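Local coordinates for protein probable N-glycosylase/DNA lyase (Thermotoga maritima, PDB 3N0U) that probably belongs to the DNA glycosylase/lyase enzymes of the helix-hairpin-helix clan, built of helices joined by loops, with no strands, at residues K18-I23 with L207-L212; Q33-F38 with G151-A156; F56-A61 with E104-N109; A61-E66 with G95-Q100. All coordinates share one frame; numbering follows the deposited sequence.

Interaction 1. Residues K18-I23 with L207-L212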
# COMPACT_ATOMS: atom_id res chain seq x y z
N LYS A 18 -22.55 -6.51 5.21
CA LYS A 18 -23.07 -6.78 6.55
C LYS A 18 -21.96 -7.18 7.50
O LYS A 18 -21.93 -6.74 8.65
CB LYS A 18 -24.16 -7.85 6.52
CG LYS A 18 -25.46 -7.34 5.90
CD LYS A 18 -26.48 -8.45 5.68
CE LYS A 18 -26.82 -9.15 6.98
NZ LYS A 18 -27.90 -10.16 6.78
N GLU A 19 -21.02 -8.00 7.02
CA GLU A 19 -19.93 -8.42 7.88
C GLU A 19 -19.04 -7.24 8.22
O GLU A 19 -18.58 -7.12 9.36
CB GLU A 19 -19.10 -9.51 7.23
CG GLU A 19 -17.89 -9.91 8.08
CD GLU A 19 -18.23 -10.33 9.53
OE1 GLU A 19 -19.35 -10.84 9.79
OE2 GLU A 19 -17.36 -10.16 10.41
N LEU A 20 -18.80 -6.36 7.25
CA LEU A 20 -18.01 -5.18 7.51
C LEU A 20 -18.72 -4.28 8.52
O LEU A 20 -18.07 -3.70 9.38
CB LEU A 20 -17.74 -4.40 6.23
CG LEU A 20 -16.72 -5.00 5.27
CD1 LEU A 20 -16.88 -4.41 3.89
CD2 LEU A 20 -15.29 -4.78 5.79
N GLU A 21 -20.03 -4.15 8.41
CA GLU A 21 -20.75 -3.35 9.39
C GLU A 21 -20.63 -3.92 10.79
O GLU A 21 -20.60 -3.17 11.74
CB GLU A 21 -22.21 -3.18 9.02
CG GLU A 21 -22.45 -2.44 7.70
CD GLU A 21 -22.14 -0.95 7.72
OE1 GLU A 21 -21.51 -0.47 8.67
OE2 GLU A 21 -22.53 -0.26 6.74
N ARG A 22 -20.54 -5.25 10.92
CA ARG A 22 -20.43 -5.84 12.24
C ARG A 22 -19.09 -5.58 12.91
O ARG A 22 -19.00 -5.58 14.14
CB ARG A 22 -20.66 -7.35 12.19
CG ARG A 22 -22.06 -7.79 11.81
CD ARG A 22 -22.13 -9.32 11.82
NE ARG A 22 -23.36 -9.81 11.21
CZ ARG A 22 -23.44 -10.39 10.01
NH1 ARG A 22 -22.35 -10.57 9.27
NH2 ARG A 22 -24.62 -10.79 9.55
N ILE A 23 -18.04 -5.36 12.12
CA ILE A 23 -16.73 -5.06 12.71
C ILE A 23 -16.42 -3.58 12.72
O ILE A 23 -15.39 -3.17 13.25
CB ILE A 23 -15.55 -5.85 12.05
CG1 ILE A 23 -15.43 -5.63 10.55
CG2 ILE A 23 -15.69 -7.35 12.34
CD1 ILE A 23 -14.86 -4.29 10.13
N LEU A 207 -8.54 -0.60 4.92
CA LEU A 207 -8.19 -1.04 6.27
C LEU A 207 -9.31 -1.81 6.93
O LEU A 207 -9.06 -2.75 7.67
CB LEU A 207 -7.76 0.12 7.14
CG LEU A 207 -6.50 0.83 6.63
CD1 LEU A 207 -6.19 1.97 7.58
CD2 LEU A 207 -5.32 -0.14 6.54
N TYR A 208 -10.56 -1.44 6.65
CA TYR A 208 -11.68 -2.23 7.15
C TYR A 208 -11.65 -3.63 6.51
O TYR A 208 -11.88 -4.62 7.19
CB TYR A 208 -13.01 -1.51 6.90
CG TYR A 208 -13.23 -0.33 7.81
CD1 TYR A 208 -13.69 -0.50 9.11
CD2 TYR A 208 -13.01 0.96 7.37
CE1 TYR A 208 -13.91 0.59 9.94
CE2 TYR A 208 -13.22 2.05 8.19
CZ TYR A 208 -13.68 1.85 9.47
OH TYR A 208 -13.88 2.90 10.32
N LEU A 209 -11.38 -3.70 5.21
CA LEU A 209 -11.31 -4.99 4.51
C LEU A 209 -10.24 -5.88 5.13
O LEU A 209 -10.43 -7.09 5.31
CB LEU A 209 -11.00 -4.78 3.03
CG LEU A 209 -12.12 -4.19 2.17
CD1 LEU A 209 -11.61 -3.97 0.76
CD2 LEU A 209 -13.35 -5.08 2.15
N TRP A 210 -9.10 -5.29 5.47
CA TRP A 210 -8.03 -6.11 6.05
C TRP A 210 -8.30 -6.54 7.48
O TRP A 210 -7.80 -7.59 7.91
CB TRP A 210 -6.68 -5.40 5.95
CG TRP A 210 -5.93 -5.79 4.72
CD1 TRP A 210 -5.84 -5.11 3.55
CD2 TRP A 210 -5.17 -6.98 4.55
NE1 TRP A 210 -5.06 -5.80 2.66
CE2 TRP A 210 -4.63 -6.96 3.26
CE3 TRP A 210 -4.89 -8.07 5.38
CZ2 TRP A 210 -3.84 -7.99 2.76
CZ3 TRP A 210 -4.09 -9.09 4.90
CH2 TRP A 210 -3.57 -9.04 3.60
N TYR A 211 -9.10 -5.77 8.20
CA TYR A 211 -9.49 -6.14 9.56
C TYR A 211 -10.22 -7.49 9.58
O TYR A 211 -10.11 -8.25 10.53
CB TYR A 211 -10.36 -5.04 10.20
CG TYR A 211 -10.72 -5.32 11.64
CD1 TYR A 211 -9.88 -4.94 12.65
CD2 TYR A 211 -11.87 -6.04 11.97
CE1 TYR A 211 -10.18 -5.21 13.97
CE2 TYR A 211 -12.17 -6.31 13.27
CZ TYR A 211 -11.31 -5.91 14.28
OH TYR A 211 -11.59 -6.19 15.59
N LEU A 212 -10.91 -7.80 8.50
CA LEU A 212 -11.67 -9.05 8.43
C LEU A 212 -10.84 -10.30 8.65
O LEU A 212 -11.36 -11.30 9.13
CB LEU A 212 -12.38 -9.17 7.08
CG LEU A 212 -13.42 -8.11 6.75
CD1 LEU A 212 -13.99 -8.38 5.34
CD2 LEU A 212 -14.51 -8.10 7.77
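Ile23 fills the tight part of this contact, against Tyr208, Tyr211 and Leu212. Its CB lies 3.6 Å from Tyr211 CE2, and its CG1 lies 3.8 Å from Leu212 CD2. CG2 also touches the Tyr211 ring. CD1 goes further and reaches the edge of the Tyr208 ring, near the ring plane, 4.1 Å from Tyr208 CD1. CG1 stands between the backbone N and the carbonyl carbon (chi1 57°), which lets this branch reach both Leu212 and the tyrosines. Tyr211 runs alongside Ile23 in the opposite direction. Its CG is anti to the backbone N (chi1 -176°), and its OH is hydrogen-bonded to Glu26.

Leu20 makes the buried side. Its CD2 is 3.7 Å from Tyr208 O and 3.9 Å from Leu212 CD1. Its CD1 meets Leu209 CD2 at 4.0 Å. Phe198 of helix 181-198 also touches Leu20, and Leu165 of helix 160-168 touches both Leu209 and Leu212.

The solvent side is thinner. There Glu19 gives only its CG, 3.8 Å from Leu212 CD2. Its carboxylate turns along its own helix toward the next turn, where OE1 forms a salt bridge with the exposed Arg22 NH1. This keeps the carboxylate at the margin of the apolar layer.

The two helix segments cross at 90°. This perpendicular, largely apolar join ties the start of the long helix 13-44 to helix 202-214 near the C-terminus, within the all-helical fold of the helix-hairpin-helix glycosylases.

Interaction 2. Residues Q33-F38 with G151-A156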
# COMPACT_ATOMS: atom_id res chain seq x y z
N GLN A 33 -6.77 5.90 13.85
CA GLN A 33 -5.44 6.18 14.40
C GLN A 33 -4.38 5.90 13.35
O GLN A 33 -3.41 6.66 13.20
CB GLN A 33 -5.19 5.36 15.66
CG GLN A 33 -5.89 5.98 16.87
CD GLN A 33 -6.27 4.96 17.92
OE1 GLN A 33 -5.53 3.99 18.16
NE2 GLN A 33 -7.42 5.16 18.56
N ARG A 34 -4.57 4.85 12.56
CA ARG A 34 -3.58 4.51 11.55
C ARG A 34 -3.58 5.59 10.47
O ARG A 34 -2.52 6.03 10.02
CB ARG A 34 -3.87 3.13 10.97
CG ARG A 34 -2.83 2.65 9.99
CD ARG A 34 -1.49 2.43 10.67
NE ARG A 34 -1.47 1.24 11.53
CZ ARG A 34 -1.41 1.26 12.86
NH1 ARG A 34 -1.36 2.41 13.52
NH2 ARG A 34 -1.40 0.12 13.52
N PHE A 35 -4.76 6.05 10.08
CA PHE A 35 -4.84 7.11 9.09
C PHE A 35 -4.24 8.42 9.55
O PHE A 35 -3.69 9.17 8.74
CB PHE A 35 -6.25 7.31 8.54
CG PHE A 35 -6.29 7.13 7.08
CD1 PHE A 35 -6.44 5.87 6.55
CD2 PHE A 35 -6.02 8.19 6.24
CE1 PHE A 35 -6.41 5.67 5.20
CE2 PHE A 35 -5.97 7.99 4.87
CZ PHE A 35 -6.18 6.72 4.35
N GLU A 36 -4.31 8.70 10.85
CA GLU A 36 -3.69 9.92 11.37
C GLU A 36 -2.18 9.84 11.17
O GLU A 36 -1.53 10.85 10.93
CB GLU A 36 -4.06 10.12 12.84
CG GLU A 36 -5.44 10.70 13.03
CD GLU A 36 -6.10 10.27 14.34
OE1 GLU A 36 -5.37 9.88 15.28
OE2 GLU A 36 -7.36 10.32 14.42
N GLU A 37 -1.63 8.63 11.27
CA GLU A 37 -0.21 8.43 11.05
C GLU A 37 0.13 8.61 9.56
O GLU A 37 1.14 9.23 9.21
CB GLU A 37 0.23 7.05 11.57
CG GLU A 37 0.03 6.91 13.10
CD GLU A 37 0.13 5.48 13.62
OE1 GLU A 37 0.35 4.56 12.81
OE2 GLU A 37 -0.01 5.29 14.85
N PHE A 38 -0.74 8.13 8.69
CA PHE A 38 -0.54 8.33 7.26
C PHE A 38 -0.57 9.82 6.92
O PHE A 38 0.26 10.30 6.17
CB PHE A 38 -1.63 7.64 6.44
CG PHE A 38 -1.66 6.13 6.59
CD1 PHE A 38 -0.57 5.41 7.04
CD2 PHE A 38 -2.79 5.44 6.21
CE1 PHE A 38 -0.62 4.04 7.14
CE2 PHE A 38 -2.86 4.07 6.31
CZ PHE A 38 -1.77 3.36 6.76
N GLY A 151 -1.43 9.40 3.24
CA GLY A 151 -2.69 10.06 3.54
C GLY A 151 -3.69 10.15 2.40
O GLY A 151 -4.80 10.66 2.60
N VAL A 152 -3.32 9.67 1.21
CA VAL A 152 -4.25 9.73 0.08
C VAL A 152 -5.43 8.77 0.28
O VAL A 152 -5.25 7.60 0.65
CB VAL A 152 -3.54 9.42 -1.26
CG1 VAL A 152 -4.54 9.26 -2.40
CG2 VAL A 152 -2.52 10.53 -1.59
N GLU A 153 -6.65 9.25 0.05
CA GLU A 153 -7.82 8.41 0.28
C GLU A 153 -8.51 7.91 -0.97
O GLU A 153 -9.38 7.02 -0.89
CB GLU A 153 -8.81 9.16 1.18
CG GLU A 153 -8.27 9.32 2.62
CD GLU A 153 -9.25 9.94 3.61
OE1 GLU A 153 -10.37 9.39 3.77
OE2 GLU A 153 -8.87 10.95 4.25
N ASP A 154 -8.11 8.43 -2.13
CA ASP A 154 -8.81 8.24 -3.39
C ASP A 154 -8.58 6.88 -4.06
O ASP A 154 -9.31 6.53 -5.00
CB ASP A 154 -8.37 9.33 -4.38
CG ASP A 154 -8.39 10.73 -3.76
OD1 ASP A 154 -7.58 11.01 -2.83
OD2 ASP A 154 -9.18 11.56 -4.24
N LEU A 155 -7.57 6.14 -3.61
CA LEU A 155 -7.05 4.98 -4.37
C LEU A 155 -7.25 3.66 -3.64
O LEU A 155 -7.14 3.61 -2.42
CB LEU A 155 -5.56 5.15 -4.65
CG LEU A 155 -5.14 6.47 -5.33
CD1 LEU A 155 -3.62 6.44 -5.59
CD2 LEU A 155 -5.95 6.72 -6.62
N ALA A 156 -7.58 2.61 -4.39
CA ALA A 156 -7.62 1.25 -3.86
C ALA A 156 -6.28 0.56 -3.99
O ALA A 156 -5.51 0.81 -4.93
CB ALA A 156 -8.65 0.44 -4.59
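Glu153 lays its aliphatic part against the ring of Phe35. Its CB stands back from the ring and sets the course. CG is anti to the carbonyl carbon (chi1 -69°), and the chain runs on extended. CG does most of the touching, 3.5 Å from Phe35 CE2 and 3.8 Å from Phe35 CZ, and it rests against the ring obliquely. CD follows at 4.0 Å from Phe35 CE2. The carboxylate plane is turned 59° from the ring. At the tip, OE2 still lies 4.2 Å from Phe35 CE2. Each carboxylate oxygen has its own partner: OE1 is hydrogen-bonded to Ser201, and OE2 forms a salt bridge with Lys39.

The loop comes this close just after helix 140-148, probably the second helix of the helix-hairpin-helix element. Gly151, at positive phi, closes that helix as the C-prime residue of a Schellman motif. Its turn aims two carbonyls at the edge of Phe35, near the ring plane: Gly151 O lies 3.7 Å from Phe35 CE2, and Val152 O lies 3.9 Å from Phe35 CZ. One face of the same ring carries Phe38 CD2. Phe38 CB in turn packs on the glycine backbone, 3.7 Å from Gly151 N.

Interaction 3. Residues F56-A61 with E104-N109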
# COMPACT_ATOMS: atom_id res chain seq x y z
N PHE A 56 9.25 0.66 2.12
CA PHE A 56 8.35 -0.28 2.77
C PHE A 56 7.46 -0.92 1.71
O PHE A 56 7.24 -2.13 1.70
CB PHE A 56 7.51 0.42 3.84
CG PHE A 56 6.34 -0.38 4.33
CD1 PHE A 56 6.50 -1.31 5.34
CD2 PHE A 56 5.07 -0.20 3.80
CE1 PHE A 56 5.42 -2.06 5.80
CE2 PHE A 56 4.00 -0.94 4.25
CZ PHE A 56 4.18 -1.88 5.25
N CYS A 57 6.97 -0.11 0.78
CA CYS A 57 6.08 -0.64 -0.24
C CYS A 57 6.81 -1.55 -1.25
O CYS A 57 6.25 -2.53 -1.73
CB CYS A 57 5.34 0.50 -0.94
SG CYS A 57 4.22 1.38 0.17
N VAL A 58 8.07 -1.26 -1.53
CA VAL A 58 8.89 -2.15 -2.34
C VAL A 58 9.00 -3.52 -1.65
O VAL A 58 8.88 -4.58 -2.28
CB VAL A 58 10.30 -1.56 -2.57
CG1 VAL A 58 11.23 -2.58 -3.18
CG2 VAL A 58 10.22 -0.31 -3.45
N LEU A 59 9.22 -3.50 -0.35
CA LEU A 59 9.46 -4.74 0.40
C LEU A 59 8.22 -5.57 0.63
O LEU A 59 8.33 -6.79 0.79
CB LEU A 59 10.08 -4.44 1.76
CG LEU A 59 11.44 -3.76 1.72
CD1 LEU A 59 11.91 -3.47 3.13
CD2 LEU A 59 12.48 -4.58 0.97
N THR A 60 7.05 -4.95 0.66
CA THR A 60 5.85 -5.71 0.94
C THR A 60 5.08 -6.10 -0.30
O THR A 60 3.95 -6.59 -0.18
CB THR A 60 4.92 -4.95 1.89
OG1 THR A 60 4.54 -3.71 1.29
CG2 THR A 60 5.61 -4.70 3.22
N ALA A 61 5.69 -5.99 -1.48
CA ALA A 61 5.00 -6.32 -2.73
C ALA A 61 4.43 -7.73 -2.72
O ALA A 61 3.30 -7.95 -3.20
CB ALA A 61 5.93 -6.16 -3.91
N GLU A 104 18.30 -3.72 -4.75
CA GLU A 104 18.63 -3.06 -6.00
C GLU A 104 17.56 -2.05 -6.38
O GLU A 104 17.88 -0.93 -6.81
CB GLU A 104 18.83 -4.10 -7.10
CG GLU A 104 20.13 -4.90 -6.94
CD GLU A 104 20.31 -6.04 -7.92
OE1 GLU A 104 19.44 -6.24 -8.78
OE2 GLU A 104 21.35 -6.73 -7.82
N PHE A 105 16.30 -2.44 -6.23
CA PHE A 105 15.19 -1.53 -6.48
C PHE A 105 15.31 -0.27 -5.63
O PHE A 105 15.17 0.84 -6.13
CB PHE A 105 13.84 -2.17 -6.17
CG PHE A 105 13.45 -3.30 -7.08
CD1 PHE A 105 14.00 -3.44 -8.34
CD2 PHE A 105 12.53 -4.23 -6.65
CE1 PHE A 105 13.62 -4.50 -9.15
CE2 PHE A 105 12.13 -5.27 -7.45
CZ PHE A 105 12.68 -5.41 -8.71
N ILE A 106 15.55 -0.45 -4.34
CA ILE A 106 15.59 0.67 -3.39
C ILE A 106 16.75 1.61 -3.76
O ILE A 106 16.59 2.85 -3.80
CB ILE A 106 15.66 0.16 -1.94
CG1 ILE A 106 14.32 -0.47 -1.57
CG2 ILE A 106 15.98 1.29 -0.96
CD1 ILE A 106 14.38 -1.38 -0.35
N VAL A 107 17.92 1.04 -4.00
CA VAL A 107 19.07 1.86 -4.35
C VAL A 107 18.76 2.68 -5.62
O VAL A 107 19.04 3.90 -5.69
CB VAL A 107 20.34 1.01 -4.54
CG1 VAL A 107 21.45 1.87 -5.10
CG2 VAL A 107 20.78 0.43 -3.21
N GLU A 108 18.17 2.03 -6.62
CA GLU A 108 17.84 2.71 -7.88
C GLU A 108 16.85 3.84 -7.65
O GLU A 108 16.91 4.89 -8.29
CB GLU A 108 17.28 1.73 -8.90
CG GLU A 108 18.26 0.71 -9.42
CD GLU A 108 17.59 -0.30 -10.35
OE1 GLU A 108 16.89 -1.22 -9.84
OE2 GLU A 108 17.74 -0.17 -11.58
N ASN A 109 15.93 3.63 -6.73
CA ASN A 109 14.87 4.60 -6.47
C ASN A 109 15.38 5.87 -5.79
O ASN A 109 14.64 6.85 -5.66
CB ASN A 109 13.77 3.97 -5.62
CG ASN A 109 12.92 3.05 -6.42
OD1 ASN A 109 12.92 3.11 -7.64
ND2 ASN A 109 12.19 2.18 -5.74
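The ring of Phe105 meets Val58 at its edge. Val58 CG1 lies near the ring plane, 4.1 Å from Phe105 CD2, and also touches Phe105 CB at 4.0 Å. Elsewhere on the rim, by CD1, Glu108 OE1 sits in the ring plane. The Asn109 amide is the second flat group. Its ND2 points at Val58 CG2 from the opposite direction, 3.9 Å away, while its OD1 accepts a hydrogen bond from Lys136 N. Both ends of the amide have hydrogen bonds outside this contact, and the valine methyl packs beside ND2. Phe56 leaves its helix away from this contact. Thr60 CG2 rests 3.7 Å above one face of the Phe56 ring, toward the rim, and Lys219 makes a cation-pi contact with the ring.

Val58 divides its work between two branches. CG1, anti to the backbone N (chi1 169°), serves Phe105 and also meets Ile106 CG1 at 4.1 Å. CG2 serves Asn109. Beside it, Leu59 crosses Ile106 at about a right angle, with Leu59 CD2 3.9 Å from Ile106 CD1. The contact is buried and apolar apart from the asparagine.

The chain has no strands, so all the neighbours are helices and loops. Leu87 touches Ile106 and Leu91 touches Leu59, both from helix 84-93. Phe51, further back on the helix of Val58, touches Ile106 and Asn109. Val58 also touches Ile138, one of the sodium site residues with Val132 and Ala135. The sodium ion lies about 7 Å from the Asn109 side chain, by the hairpin between helices 124-134 and 140-148.

Interaction 4. Residues A61-E66 with G95-Q100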
# COMPACT_ATOMS: atom_id res chain seq x y z
N ALA A 61 5.69 -5.99 -1.48
CA ALA A 61 5.00 -6.32 -2.73
C ALA A 61 4.43 -7.73 -2.72
O ALA A 61 3.30 -7.95 -3.20
CB ALA A 61 5.93 -6.16 -3.91
N ASN A 62 5.21 -8.66 -2.19
CA ASN A 62 4.79 -10.05 -2.05
C ASN A 62 5.23 -10.57 -0.70
O ASN A 62 5.78 -11.67 -0.58
CB ASN A 62 5.40 -10.92 -3.16
CG ASN A 62 4.62 -10.85 -4.47
OD1 ASN A 62 3.55 -10.25 -4.54
ND2 ASN A 62 5.14 -11.50 -5.50
N TRP A 63 5.00 -9.76 0.33
CA TRP A 63 5.40 -10.07 1.70
C TRP A 63 4.43 -9.39 2.64
O TRP A 63 3.71 -8.45 2.27
CB TRP A 63 6.79 -9.50 1.97
CG TRP A 63 7.62 -10.12 3.08
CD1 TRP A 63 7.61 -11.41 3.50
CD2 TRP A 63 8.60 -9.44 3.88
NE1 TRP A 63 8.53 -11.59 4.51
CE2 TRP A 63 9.15 -10.39 4.75
CE3 TRP A 63 9.07 -8.13 3.93
CZ2 TRP A 63 10.15 -10.07 5.66
CZ3 TRP A 63 10.07 -7.81 4.84
CH2 TRP A 63 10.60 -8.79 5.69
N SER A 64 4.46 -9.81 3.88
CA SER A 64 3.51 -9.35 4.88
C SER A 64 3.83 -7.95 5.35
O SER A 64 4.98 -7.51 5.31
CB SER A 64 3.55 -10.28 6.07
OG SER A 64 4.85 -10.23 6.63
N ALA A 65 2.81 -7.24 5.81
CA ALA A 65 2.99 -5.95 6.43
C ALA A 65 3.90 -6.08 7.63
O ALA A 65 4.76 -5.22 7.89
CB ALA A 65 1.66 -5.40 6.84
N GLU A 66 3.73 -7.16 8.36
CA GLU A 66 4.54 -7.43 9.54
C GLU A 66 6.03 -7.44 9.20
O GLU A 66 6.85 -6.83 9.89
CB GLU A 66 4.11 -8.78 10.14
CG GLU A 66 5.02 -9.33 11.21
CD GLU A 66 4.49 -10.62 11.82
OE1 GLU A 66 3.29 -10.67 12.19
OE2 GLU A 66 5.27 -11.60 11.91
N GLY A 95 14.72 -11.28 7.10
CA GLY A 95 13.92 -12.38 6.56
C GLY A 95 13.30 -12.19 5.19
O GLY A 95 12.49 -13.02 4.78
N HIS A 96 13.66 -11.14 4.47
CA HIS A 96 13.09 -10.99 3.14
C HIS A 96 13.56 -12.10 2.24
O HIS A 96 14.74 -12.48 2.27
CB HIS A 96 13.46 -9.65 2.51
CG HIS A 96 12.43 -9.20 1.52
ND1 HIS A 96 12.33 -9.78 0.28
CD2 HIS A 96 11.40 -8.34 1.63
CE1 HIS A 96 11.29 -9.26 -0.36
NE2 HIS A 96 10.71 -8.38 0.45
N ARG A 97 12.65 -12.64 1.44
CA ARG A 97 12.96 -13.75 0.54
C ARG A 97 13.73 -13.36 -0.71
O ARG A 97 14.32 -14.22 -1.36
CB ARG A 97 11.68 -14.49 0.13
CG ARG A 97 11.04 -15.26 1.27
CD ARG A 97 9.88 -16.13 0.79
NE ARG A 97 8.76 -15.34 0.28
CZ ARG A 97 7.79 -14.82 1.04
NH1 ARG A 97 7.80 -14.99 2.36
NH2 ARG A 97 6.81 -14.12 0.48
N TYR A 98 13.76 -12.07 -1.04
CA TYR A 98 14.38 -11.59 -2.28
C TYR A 98 15.23 -10.37 -1.98
O TYR A 98 15.04 -9.30 -2.55
CB TYR A 98 13.30 -11.26 -3.33
CG TYR A 98 12.34 -12.40 -3.54
CD1 TYR A 98 12.73 -13.55 -4.22
CD2 TYR A 98 11.07 -12.35 -3.03
CE1 TYR A 98 11.85 -14.60 -4.40
CE2 TYR A 98 10.18 -13.40 -3.20
CZ TYR A 98 10.59 -14.52 -3.87
OH TYR A 98 9.71 -15.56 -4.01
N PRO A 99 16.20 -10.53 -1.08
CA PRO A 99 16.91 -9.36 -0.55
C PRO A 99 17.76 -8.65 -1.59
O PRO A 99 17.86 -7.43 -1.55
CB PRO A 99 17.77 -9.95 0.56
CG PRO A 99 17.96 -11.39 0.18
CD PRO A 99 16.67 -11.79 -0.47
N GLN A 100 18.41 -9.39 -2.49
CA GLN A 100 19.27 -8.74 -3.48
C GLN A 100 18.45 -7.86 -4.41
O GLN A 100 18.77 -6.69 -4.63
CB GLN A 100 20.08 -9.76 -4.27
CG GLN A 100 21.07 -9.14 -5.23
CD GLN A 100 22.22 -8.42 -4.54
OE1 GLN A 100 22.67 -8.79 -3.45
NE2 GLN A 100 22.73 -7.40 -5.21
O HOH W 1 10.04 -13.73 6.18
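Trp63 and His96 both hold CG anti to the backbone N, with chi1 of -157° and -153°. These torsions swing the two rings together in an edge-to-face stack. The His96 edge points at a face of Trp63. The centroids of the Trp63 six-membered ring and the His96 ring are 4.6 Å apart, and the planes meet at 60°. Between the rings, His96 CD2 comes nearest, 3.3 Å from Trp63 CE3. His96 CA adds a CH-pi contact over the Trp63 six-membered ring.

The stack joins two turns between helices. Gly95 ends helix 84-93 in a Schellman motif, and Ser64 is the N-cap of helix 65-75, with OG bonded to Gly67 N. The imidazole is fixed by two bonds: NE2 to Leu59 O at the end of helix 47-59, and ND1, which accepts from Tyr98 N at 3.0 Å in the ring plane.

Arg97 lies across the outer, exposed side, its guanidinium nearly perpendicular to the indole. NH1 is 3.8 Å from Trp63 CD1, and NH2 is 2.9 Å from Asn62 O. One water in the indole plane completes the join, accepting from Trp63 NE1 at 3.1 Å and donating to Gly95 O at 2.9 Å.

Interaction 3 is the buried contact of the four, and interaction 4 is at the surface. Interactions 1 and 2 are partly buried. Interactions 1 and 2 both use helix 13-44, and Leu207 of the first packs on Phe35 and Phe38 of the second. Interactions 3 and 4 share Ala61 and helix 99-109, and lie about 10 Å apart between centres. Interactions 2 and 3 are on opposite sides of the chain's centre. The chemistry follows the place: aliphatic and aromatic carbons in interactions 1 and 3, a ring edge against carbonyls and a glutamate chain in 2, and stacked rings with a water in 4. Along the chain all are nested, 4 within 3 within 2 within 1.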